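Local coordinates for MUTM (fpg) protein (Thermus thermophilus, PDB 1EE8) that belongs to the formamidopyrimidine-DNA glycosylase family, joining an N-terminal beta-rich domain to an H2TH domain and a zinc finger that holds a zinc ion, at residues P1-V6 against V47-K52. Residues are numbered along the deposited sequence; the frame is centred on the assembly and turned at random.
Sequences PELPEV and VDRRGK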
loop_
_atom_site.group_PDB
_atom_site.type_symbol
_atom_site.label_atom_id
_atom_site.label_comp_id
_atom_site.label_asym_id
_atom_site.label_seq_id
_atom_site.Cartn_x
_atom_site.Cartn_y
_atom_site.Cartn_z
ATOM N N PRO A 1 14.865 16.664 -16.938
ATOM C CA PRO A 1 14.202 17.845 -16.341
ATOM C C PRO A 1 14.790 18.311 -15.009
ATOM O O PRO A 1 15.146 17.507 -14.146
ATOM C CB PRO A 1 12.721 17.502 -16.192
ATOM C CG PRO A 1 12.701 15.973 -16.418
ATOM C CD PRO A 1 13.848 15.701 -17.390
ATOM N N GLU A 2 14.889 19.625 -14.860
ATOM C CA GLU A 2 15.420 20.233 -13.646
ATOM C C GLU A 2 14.317 21.064 -12.988
ATOM O O GLU A 2 13.177 21.055 -13.448
ATOM C CB GLU A 2 16.642 21.090 -14.000
ATOM C CG GLU A 2 17.827 20.242 -14.485
ATOM C CD GLU A 2 18.968 21.064 -15.057
ATOM O OE1 GLU A 2 19.385 22.055 -14.418
ATOM O OE2 GLU A 2 19.460 20.708 -16.148
ATOM N N LEU A 3 14.651 21.784 -11.925
ATOM C CA LEU A 3 13.668 22.590 -11.202
ATOM C C LEU A 3 12.660 23.316 -12.100
ATOM O O LEU A 3 11.454 23.244 -11.871
ATOM C CB LEU A 3 14.382 23.601 -10.288
ATOM C CG LEU A 3 13.499 24.464 -9.366
ATOM C CD1 LEU A 3 14.329 24.999 -8.219
ATOM C CD2 LEU A 3 12.861 25.615 -10.153
ATOM N N PRO A 4 13.138 24.016 -13.141
ATOM C CA PRO A 4 12.190 24.726 -14.011
ATOM C C PRO A 4 11.159 23.841 -14.724
ATOM O O PRO A 4 9.987 24.198 -14.801
ATOM C CB PRO A 4 13.106 25.466 -14.987
ATOM C CG PRO A 4 14.354 25.715 -14.159
ATOM C CD PRO A 4 14.529 24.381 -13.466
ATOM N N GLU A 5 11.593 22.700 -15.250
ATOM C CA GLU A 5 10.675 21.792 -15.936
ATOM C C GLU A 5 9.693 21.140 -14.957
ATOM O O GLU A 5 8.503 21.006 -15.252
ATOM C CB GLU A 5 11.447 20.685 -16.674
ATOM C CG GLU A 5 12.306 21.183 -17.836
ATOM C CD GLU A 5 13.443 22.087 -17.383
ATOM O OE1 GLU A 5 13.702 23.103 -18.065
ATOM O OE2 GLU A 5 14.085 21.774 -16.356
ATOM N N VAL A 6 10.197 20.732 -13.797
ATOM C CA VAL A 6 9.356 20.085 -12.801
ATOM C C VAL A 6 8.334 21.071 -12.249
ATOM O O VAL A 6 7.170 20.721 -12.055
ATOM C CB VAL A 6 10.210 19.504 -11.656
ATOM C CG1 VAL A 6 9.320 18.807 -10.634
ATOM C CG2 VAL A 6 11.227 18.520 -12.233
ATOM N N VAL A 47 -0.088 19.242 -5.168
ATOM C CA VAL A 47 1.018 18.746 -5.977
ATOM C C VAL A 47 2.183 19.658 -5.613
ATOM O O VAL A 47 2.238 20.812 -6.039
ATOM C CB VAL A 47 0.731 18.854 -7.492
ATOM C CG1 VAL A 47 1.901 18.272 -8.292
ATOM C CG2 VAL A 47 -0.552 18.117 -7.836
ATOM N N ASP A 48 3.088 19.153 -4.782
ATOM C CA ASP A 48 4.237 19.937 -4.356
ATOM C C ASP A 48 5.492 19.547 -5.126
ATOM O O ASP A 48 5.517 18.544 -5.845
ATOM C CB ASP A 48 4.500 19.746 -2.861
ATOM C CG ASP A 48 3.320 20.152 -1.998
ATOM O OD1 ASP A 48 2.714 21.210 -2.264
ATOM O OD2 ASP A 48 3.007 19.410 -1.043
ATOM N N ARG A 49 6.524 20.362 -4.976
ATOM C CA ARG A 49 7.802 20.110 -5.618
ATOM C C ARG A 49 8.896 20.411 -4.622
ATOM O O ARG A 49 8.891 21.451 -3.965
ATOM C CB ARG A 49 8.012 21.001 -6.846
ATOM C CG ARG A 49 9.397 20.808 -7.486
ATOM C CD ARG A 49 9.716 21.884 -8.521
ATOM N NE ARG A 49 9.782 23.216 -7.917
ATOM C CZ ARG A 49 10.717 23.601 -7.055
ATOM N NH1 ARG A 49 10.692 24.827 -6.554
ATOM N NH2 ARG A 49 11.682 22.769 -6.700
ATOM N N ARG A 50 9.827 19.481 -4.499
ATOM C CA ARG A 50 10.966 19.649 -3.623
ATOM C C ARG A 50 12.107 19.263 -4.550
ATOM O O ARG A 50 12.170 18.125 -5.023
ATOM C CB ARG A 50 10.890 18.690 -2.436
ATOM C CG ARG A 50 11.947 18.943 -1.379
ATOM C CD ARG A 50 11.636 20.184 -0.561
ATOM N NE ARG A 50 12.663 20.444 0.448
ATOM C CZ ARG A 50 13.812 21.075 0.214
ATOM N NH1 ARG A 50 14.095 21.524 -1.002
ATOM N NH2 ARG A 50 14.680 21.253 1.201
ATOM N N GLY A 51 12.987 20.217 -4.830
ATOM C CA GLY A 51 14.089 19.946 -5.735
ATOM C C GLY A 51 13.508 19.546 -7.079
ATOM O O GLY A 51 12.708 20.282 -7.672
ATOM N N LYS A 52 13.894 18.369 -7.552
ATOM C CA LYS A 52 13.416 17.848 -8.829
ATOM C C LYS A 52 12.297 16.841 -8.632
ATOM O O LYS A 52 11.859 16.206 -9.588
ATOM C CB LYS A 52 14.554 17.166 -9.584
ATOM C CG LYS A 52 15.695 18.083 -9.942
ATOM C CD LYS A 52 16.826 17.315 -10.581
ATOM C CE LYS A 52 18.024 18.215 -10.811
ATOM N NZ LYS A 52 19.225 17.425 -11.189
#
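Leu3 and Val6, in the first turn of helix 3-17, meet Arg49 near the end of strand 42-50 and Lys52 just after it, a worked example of how charged residues pack through their stems and, for Arg49, through the flat face of the guanidinium. Arg49 reaches out with CG anti to its backbone N (chi1 176°), then bends at chi3, which turns a face of its guanidinium to Leu3. Leu3 CG sits over that face, nearer the rim than the centre, 3.6 Å from Arg49 NH2, and the two side chains run roughly at right angles. Closer to the strand, Val6 CG1 rests on the Arg49 stem, 3.7 Å from Arg49 CG, while Val6 CG2 turns to the backbone of Lys52, 3.6 Å from Lys52 O. The Lys52 chain, extended beyond CG, passes the N-terminus, where Lys52 CD lies 3.9 Å from Pro1 O; Lys52 NZ remains 5.6 Å from Glu2 OE1, too far for a salt bridge. Glu2, the N-cap residue, hydrogen-bonds through its carboxylate to Ile162 and Tyr163. No hydrogen bond joins the segments. Instead, Arg49 NH2 donates to a lone pair of Gly51 O at 2.9 Å; this near-planar bond, with salt bridges to Glu7 and Glu124, probably steadies the guanidinium, whose face serves Leu3, joining the start of helix 3-17 to strand 42-50 by van der Waals contact.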